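Local coordinates for putative fusidic acid resistance protein (Staphylococcus aureus, PDB 2YB5) that probably binds elongation factor G and clears it from the ribosome, giving resistance to the antibiotic fusidic acid, at residues Ser127-Tyr135 / Gly144-Asn152; Cys158-Leu169 / Gly187-Cys197. All coordinates share one frame; numbering follows the deposited sequence.

Contact 1. Residues Ser127-Tyr135 / Gly144-Asn152; sequences SSNRKYIVY and GIYGEISPN
K131 and G147 pair through two backbone hydrogen bonds, and I133 and I145 do the same two residues further along. The bond from K131 N to G147 O is 2.9 Å long and nearly straight. A fifth bond, from I149 N to N129 O at 2.9 Å, continues the ladder.

R130 and Y146 make the main side-chain contact, on the face that also carries Y132. The R130 guanidinium lays one face over CE1 of Y146, with R130 CZ 3.4 Å from that atom and the two planes 29° apart. A bend at chi3 (-73°) swings the guanidinium across to this carbon, and R130 NH1 donates to Y132 OH at 3.1 Å, which limits its rotation. The Y132 and Y146 side chains lie side by side, their rings inclined at 42°.

Apolar contacts fill the other face. I133 CB meets I145 CG2 at 3.9 Å, and I149 CD1 touches K131 CE at 3.8 Å. K131 NZ leaves this pair for Y192 O, N124 OD1 and S194 OG.

N129 and R130 both face D125, forming a G1 beta bulge. Strands 130-136 and 142-149 form an antiparallel beta hairpin in the five-stranded sheet of the treble-clef zinc-finger region.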
# COMPACT_ATOMS: atom_id res chain seq x y z
N SER A 127 -8.43 8.15 21.96
CA SER A 127 -8.88 8.11 23.36
C SER A 127 -8.23 6.99 24.18
O SER A 127 -8.17 7.07 25.41
CB SER A 127 -10.42 8.06 23.46
OG SER A 127 -10.97 6.98 22.72
N SER A 128 -7.72 5.96 23.51
CA SER A 128 -6.98 4.86 24.15
C SER A 128 -5.57 4.72 23.57
O SER A 128 -4.86 3.74 23.84
CB SER A 128 -7.76 3.54 24.03
OG SER A 128 -8.59 3.52 22.88
N ASN A 129 -5.15 5.73 22.80
CA ASN A 129 -3.86 5.74 22.14
C ASN A 129 -3.57 4.42 21.41
O ASN A 129 -2.53 3.80 21.56
CB ASN A 129 -2.78 6.10 23.15
CG ASN A 129 -2.86 7.56 23.55
OD1 ASN A 129 -2.54 8.45 22.75
ND2 ASN A 129 -3.32 7.82 24.77
N ARG A 130 -4.53 4.03 20.58
CA ARG A 130 -4.50 2.73 19.93
C ARG A 130 -4.53 2.91 18.41
O ARG A 130 -5.06 3.90 17.91
CB ARG A 130 -5.72 1.94 20.40
CG ARG A 130 -5.75 0.48 19.99
CD ARG A 130 -6.91 -0.25 20.68
NE ARG A 130 -6.66 -0.46 22.10
CZ ARG A 130 -7.46 -1.13 22.93
NH1 ARG A 130 -8.59 -1.68 22.48
NH2 ARG A 130 -7.13 -1.27 24.20
N LYS A 131 -3.93 1.96 17.69
CA LYS A 131 -4.17 1.81 16.26
C LYS A 131 -4.68 0.40 16.03
O LYS A 131 -4.17 -0.56 16.62
CB LYS A 131 -2.91 2.07 15.40
CG LYS A 131 -3.13 1.88 13.89
CD LYS A 131 -1.85 1.90 13.07
CE LYS A 131 -1.17 3.27 12.99
NZ LYS A 131 -2.03 4.26 12.27
N TYR A 132 -5.69 0.30 15.17
CA TYR A 132 -6.23 -0.96 14.70
C TYR A 132 -5.81 -1.14 13.25
O TYR A 132 -5.81 -0.17 12.48
CB TYR A 132 -7.76 -0.91 14.74
CG TYR A 132 -8.34 -0.86 16.12
CD1 TYR A 132 -8.61 -2.04 16.80
CD2 TYR A 132 -8.66 0.34 16.73
CE1 TYR A 132 -9.16 -2.02 18.05
CE2 TYR A 132 -9.21 0.37 17.99
CZ TYR A 132 -9.46 -0.82 18.64
OH TYR A 132 -10.01 -0.82 19.90
N ILE A 133 -5.48 -2.37 12.87
CA ILE A 133 -5.08 -2.69 11.50
C ILE A 133 -5.83 -3.92 11.03
O ILE A 133 -5.76 -4.95 11.67
CB ILE A 133 -3.55 -2.92 11.40
CG1 ILE A 133 -2.81 -1.58 11.49
CG2 ILE A 133 -3.19 -3.65 10.09
CD1 ILE A 133 -1.34 -1.70 11.98
N VAL A 134 -6.56 -3.81 9.93
CA VAL A 134 -7.31 -4.91 9.35
C VAL A 134 -6.84 -5.13 7.91
O VAL A 134 -6.55 -4.17 7.18
CB VAL A 134 -8.85 -4.66 9.40
CG1 VAL A 134 -9.63 -5.70 8.60
CG2 VAL A 134 -9.33 -4.62 10.86
N TYR A 135 -6.74 -6.40 7.52
CA TYR A 135 -6.25 -6.82 6.22
C TYR A 135 -6.75 -8.22 5.88
O TYR A 135 -7.32 -8.93 6.73
CB TYR A 135 -4.71 -6.79 6.19
CG TYR A 135 -4.08 -7.71 7.23
CD1 TYR A 135 -3.81 -9.04 6.93
CD2 TYR A 135 -3.79 -7.26 8.52
CE1 TYR A 135 -3.26 -9.89 7.87
CE2 TYR A 135 -3.25 -8.10 9.47
CZ TYR A 135 -2.98 -9.42 9.13
OH TYR A 135 -2.45 -10.29 10.03
N GLY A 144 -6.85 -9.19 11.86
CA GLY A 144 -6.70 -7.89 12.49
C GLY A 144 -5.78 -7.95 13.69
O GLY A 144 -5.63 -9.00 14.34
N ILE A 145 -5.16 -6.82 13.97
CA ILE A 145 -4.28 -6.66 15.11
C ILE A 145 -4.51 -5.24 15.62
O ILE A 145 -4.98 -4.39 14.88
CB ILE A 145 -2.81 -6.87 14.66
CG1 ILE A 145 -1.89 -7.08 15.85
CG2 ILE A 145 -2.34 -5.70 13.81
CD1 ILE A 145 -0.41 -7.28 15.46
N TYR A 146 -4.20 -5.00 16.89
CA TYR A 146 -4.17 -3.63 17.41
C TYR A 146 -3.07 -3.48 18.44
O TYR A 146 -2.56 -4.46 18.96
CB TYR A 146 -5.51 -3.22 18.02
CG TYR A 146 -5.89 -3.89 19.32
CD1 TYR A 146 -5.51 -3.33 20.55
CD2 TYR A 146 -6.65 -5.04 19.33
CE1 TYR A 146 -5.86 -3.94 21.75
CE2 TYR A 146 -7.02 -5.65 20.53
CZ TYR A 146 -6.62 -5.10 21.73
OH TYR A 146 -6.99 -5.71 22.91
N GLY A 147 -2.71 -2.23 18.73
CA GLY A 147 -1.68 -1.95 19.72
C GLY A 147 -1.63 -0.49 20.09
O GLY A 147 -2.33 0.34 19.51
N GLU A 148 -0.80 -0.19 21.08
CA GLU A 148 -0.57 1.17 21.53
C GLU A 148 0.37 1.91 20.58
O GLU A 148 1.42 1.38 20.16
CB GLU A 148 0.04 1.18 22.95
CG GLU A 148 0.08 2.59 23.58
CD GLU A 148 0.59 2.60 25.02
OE1 GLU A 148 -0.10 2.06 25.91
OE2 GLU A 148 1.69 3.16 25.26
N ILE A 149 -0.00 3.14 20.25
CA ILE A 149 0.85 3.99 19.44
C ILE A 149 0.87 5.40 20.03
O ILE A 149 -0.16 6.04 20.16
CB ILE A 149 0.41 3.97 17.95
CG1 ILE A 149 1.49 4.60 17.06
CG2 ILE A 149 -0.95 4.64 17.76
CD1 ILE A 149 1.39 4.24 15.58
N SER A 150 2.05 5.87 20.45
CA SER A 150 2.15 7.21 21.03
C SER A 150 1.90 8.28 19.96
O SER A 150 2.37 8.14 18.83
CB SER A 150 3.50 7.43 21.66
OG SER A 150 3.49 8.63 22.40
N PRO A 151 1.15 9.34 20.31
CA PRO A 151 0.86 10.40 19.35
C PRO A 151 2.03 11.35 19.15
O PRO A 151 1.97 12.23 18.29
CB PRO A 151 -0.33 11.13 20.00
CG PRO A 151 -0.09 10.98 21.46
CD PRO A 151 0.57 9.63 21.63
N ASN A 152 3.08 11.18 19.95
CA ASN A 152 4.32 11.92 19.78
C ASN A 152 5.16 11.24 18.70
O ASN A 152 5.73 10.18 18.93
CB ASN A 152 5.06 12.01 21.12
CG ASN A 152 4.23 12.66 22.22
OD1 ASN A 152 3.29 13.42 21.95
ND2 ASN A 152 4.55 12.34 23.46

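Contact 2. Residues Cys158-Leu169 / Gly187-Cys197; sequences CKICNQESDTSL and GDYICYDSFKC. With ZN (zinc ion), chain C.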
# COMPACT_ATOMS: atom_id res chain seq x y z
N CYS A 158 9.38 3.81 8.28
CA CYS A 158 8.25 2.97 8.68
C CYS A 158 8.61 1.52 8.40
O CYS A 158 9.01 1.19 7.30
CB CYS A 158 7.00 3.35 7.89
SG CYS A 158 5.65 2.13 7.96
N LYS A 159 8.44 0.63 9.37
CA LYS A 159 8.78 -0.77 9.12
C LYS A 159 7.71 -1.58 8.37
O LYS A 159 7.88 -2.79 8.20
CB LYS A 159 9.21 -1.45 10.42
CG LYS A 159 10.46 -0.80 11.03
CD LYS A 159 11.71 -0.92 10.14
CE LYS A 159 12.90 -0.18 10.75
NZ LYS A 159 14.12 -0.21 9.89
N ILE A 160 6.64 -0.93 7.90
CA ILE A 160 5.71 -1.58 6.98
C ILE A 160 6.04 -1.24 5.52
O ILE A 160 6.27 -2.14 4.72
CB ILE A 160 4.27 -1.23 7.31
CG1 ILE A 160 3.84 -1.91 8.61
CG2 ILE A 160 3.33 -1.66 6.17
CD1 ILE A 160 2.61 -1.34 9.21
N CYS A 161 6.04 0.04 5.18
CA CYS A 161 6.24 0.47 3.81
C CYS A 161 7.72 0.74 3.51
O CYS A 161 8.06 0.97 2.36
CB CYS A 161 5.41 1.72 3.52
SG CYS A 161 5.88 3.19 4.48
N ASN A 162 8.55 0.74 4.55
CA ASN A 162 10.00 0.97 4.46
C ASN A 162 10.42 2.36 4.02
O ASN A 162 11.60 2.58 3.79
CB ASN A 162 10.67 -0.09 3.56
CG ASN A 162 10.62 -1.48 4.16
OD1 ASN A 162 10.42 -2.47 3.45
ND2 ASN A 162 10.83 -1.57 5.46
N GLN A 163 9.50 3.32 3.92
CA GLN A 163 9.88 4.68 3.55
C GLN A 163 10.00 5.59 4.79
O GLN A 163 9.61 5.20 5.89
CB GLN A 163 8.89 5.26 2.54
CG GLN A 163 8.81 4.40 1.26
CD GLN A 163 8.24 5.13 0.06
OE1 GLN A 163 8.40 6.35 -0.07
NE2 GLN A 163 7.59 4.39 -0.83
N GLU A 164 10.55 6.78 4.59
CA GLU A 164 10.68 7.76 5.66
C GLU A 164 9.35 8.47 5.83
O GLU A 164 8.74 8.89 4.84
CB GLU A 164 11.81 8.76 5.37
CG GLU A 164 12.41 9.39 6.62
CD GLU A 164 13.49 10.43 6.33
OE1 GLU A 164 13.41 11.12 5.29
OE2 GLU A 164 14.42 10.56 7.16
N SER A 165 8.88 8.58 7.07
CA SER A 165 7.60 9.25 7.36
C SER A 165 7.54 9.72 8.81
O SER A 165 8.48 9.53 9.57
CB SER A 165 6.43 8.30 7.07
OG SER A 165 6.18 7.44 8.16
N ASP A 166 6.42 10.34 9.18
CA ASP A 166 6.15 10.65 10.57
C ASP A 166 5.70 9.35 11.23
O ASP A 166 4.61 8.86 10.94
CB ASP A 166 5.08 11.73 10.70
CG ASP A 166 5.52 13.08 10.13
OD1 ASP A 166 6.70 13.45 10.28
OD2 ASP A 166 4.66 13.77 9.54
N THR A 167 6.56 8.79 12.08
CA THR A 167 6.35 7.47 12.63
C THR A 167 6.13 7.50 14.13
O THR A 167 6.45 8.47 14.80
CB THR A 167 7.56 6.55 12.33
OG1 THR A 167 8.65 6.90 13.18
CG2 THR A 167 7.99 6.66 10.86
N SER A 168 5.55 6.42 14.66
CA SER A 168 5.48 6.22 16.10
C SER A 168 5.61 4.74 16.38
O SER A 168 5.39 3.90 15.49
CB SER A 168 4.16 6.70 16.67
OG SER A 168 3.94 8.06 16.38
N LEU A 169 5.95 4.43 17.62
CA LEU A 169 6.18 3.06 18.02
C LEU A 169 4.83 2.38 18.23
O LEU A 169 4.04 2.80 19.07
CB LEU A 169 7.01 3.00 19.31
CG LEU A 169 7.35 1.61 19.83
CD1 LEU A 169 8.10 0.79 18.78
CD2 LEU A 169 8.18 1.73 21.13
N GLY A 187 6.95 -4.86 18.82
CA GLY A 187 6.52 -3.80 17.95
C GLY A 187 7.63 -3.16 17.18
O GLY A 187 8.78 -3.61 17.21
N ASP A 188 7.27 -2.10 16.47
CA ASP A 188 8.24 -1.31 15.76
C ASP A 188 7.64 0.03 15.35
O ASP A 188 6.45 0.27 15.54
CB ASP A 188 8.77 -2.05 14.54
CG ASP A 188 10.26 -1.80 14.31
OD1 ASP A 188 10.77 -0.74 14.72
OD2 ASP A 188 10.92 -2.66 13.69
N TYR A 189 8.49 0.89 14.82
CA TYR A 189 8.06 2.19 14.33
C TYR A 189 7.38 2.07 12.96
O TYR A 189 7.93 1.48 12.04
CB TYR A 189 9.24 3.18 14.27
CG TYR A 189 9.64 3.67 15.67
CD1 TYR A 189 10.51 2.93 16.47
CD2 TYR A 189 9.13 4.86 16.18
CE1 TYR A 189 10.87 3.37 17.74
CE2 TYR A 189 9.48 5.31 17.46
CZ TYR A 189 10.35 4.56 18.23
OH TYR A 189 10.70 5.00 19.49
N ILE A 190 6.17 2.63 12.87
CA ILE A 190 5.40 2.64 11.64
C ILE A 190 4.76 4.02 11.41
O ILE A 190 4.72 4.85 12.32
CB ILE A 190 4.28 1.58 11.65
CG1 ILE A 190 3.28 1.85 12.79
CG2 ILE A 190 4.87 0.17 11.75
CD1 ILE A 190 2.10 0.86 12.85
N CYS A 191 4.25 4.22 10.20
CA CYS A 191 3.58 5.47 9.84
C CYS A 191 2.44 5.71 10.83
O CYS A 191 1.61 4.84 11.05
CB CYS A 191 3.03 5.39 8.42
SG CYS A 191 4.25 5.22 7.02
N TYR A 192 2.42 6.89 11.44
CA TYR A 192 1.30 7.25 12.30
C TYR A 192 -0.01 7.23 11.51
O TYR A 192 -1.04 6.75 11.99
CB TYR A 192 1.50 8.65 12.87
CG TYR A 192 0.50 8.95 13.95
CD1 TYR A 192 0.61 8.35 15.20
CD2 TYR A 192 -0.59 9.79 13.71
CE1 TYR A 192 -0.32 8.59 16.20
CE2 TYR A 192 -1.52 10.04 14.71
CZ TYR A 192 -1.38 9.42 15.95
OH TYR A 192 -2.27 9.65 16.96
N ASP A 193 0.05 7.77 10.29
CA ASP A 193 -1.08 7.84 9.38
C ASP A 193 -1.01 6.67 8.38
O ASP A 193 -0.22 6.70 7.44
CB ASP A 193 -1.04 9.19 8.65
CG ASP A 193 -2.12 9.33 7.62
OD1 ASP A 193 -3.00 8.46 7.52
OD2 ASP A 193 -2.09 10.34 6.90
N SER A 194 -1.84 5.66 8.60
CA SER A 194 -1.84 4.45 7.78
C SER A 194 -2.28 4.73 6.34
O SER A 194 -1.93 3.97 5.43
CB SER A 194 -2.73 3.39 8.41
OG SER A 194 -2.24 3.05 9.70
N PHE A 195 -3.01 5.81 6.12
CA PHE A 195 -3.42 6.17 4.76
C PHE A 195 -2.25 6.66 3.93
O PHE A 195 -2.11 6.30 2.76
CB PHE A 195 -4.60 7.15 4.79
CG PHE A 195 -5.80 6.56 5.48
CD1 PHE A 195 -6.68 5.75 4.77
CD2 PHE A 195 -5.98 6.71 6.85
CE1 PHE A 195 -7.76 5.15 5.41
CE2 PHE A 195 -7.06 6.11 7.49
CZ PHE A 195 -7.95 5.33 6.77
N LYS A 196 -1.36 7.44 4.55
CA LYS A 196 -0.10 7.81 3.91
C LYS A 196 0.77 6.57 3.65
O LYS A 196 1.32 6.41 2.56
CB LYS A 196 0.67 8.81 4.76
CG LYS A 196 1.93 9.36 4.10
CD LYS A 196 2.91 9.92 5.12
CE LYS A 196 4.16 10.47 4.42
NZ LYS A 196 5.24 10.87 5.38
N CYS A 197 0.90 5.72 4.67
CA CYS A 197 1.57 4.40 4.55
C CYS A 197 1.09 3.60 3.32
O CYS A 197 1.90 3.08 2.56
CB CYS A 197 1.30 3.55 5.80
SG CYS A 197 2.32 2.07 5.94
ZN ZN C . 4.43 3.21 6.35
O HOH W 1 6.56 8.43 3.79
O HOH W 2 2.50 9.06 9.29
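Y189 packs against L169 across an antiparallel strand pair that leads into the Cys4 zinc site of a treble-clef zinc finger. The Y189 ring takes L169 CB over one face, a CH-pi contact of 4.0 Å from CB to the ring centroid. With CG anti to the backbone N (chi1 -179°), L169 sends CD1 along strand 187-191 to D188 C at 3.5 Å. The carbonyl O of Y189 accepts from K159 N at 2.8 Å. This bond ties strand 187-191 to the loop that carries C158 and C161.

I190 points to the other face of the sheet. Its CG2 meets I160 CD1 at 3.7 Å, the two side chains crossing at a slant, and F210 of helix 204-214 covers both. The backbone of I190 exchanges two hydrogen bonds with S168.

The next residue, C191, enters the metal site. C158 and C161 come from the loop, C191 from the strand end and C197 from the helix that D193 caps. C158 SG accepts three backbone N-H groups, from I160, C161 and C191, which probably spread its negative charge. S165 OG lies 3.2 Å from C191 SG. The zinc ion is held by all four sulfurs, with C191 SG 2.1 Å from the metal.

Contact 1 closes before contact 2 opens along the chain, and their centres lie 12 Å apart. They share one five-stranded antiparallel sheet, in which strands 142-149 and 167-172 are neighbours. Contact 1 thus supplies the second and third strands, and contact 2 the fourth and fifth. I149 CG1 packs on S168 CB at this seam, while S168 OG is hydrogen-bonded to S150 O. The side chain of K131 crosses from the hairpin to the start of helix 194-200, just after C191. The hairpin and the zinc site are therefore one continuous unit, consistent with a single C-terminal treble-clef region.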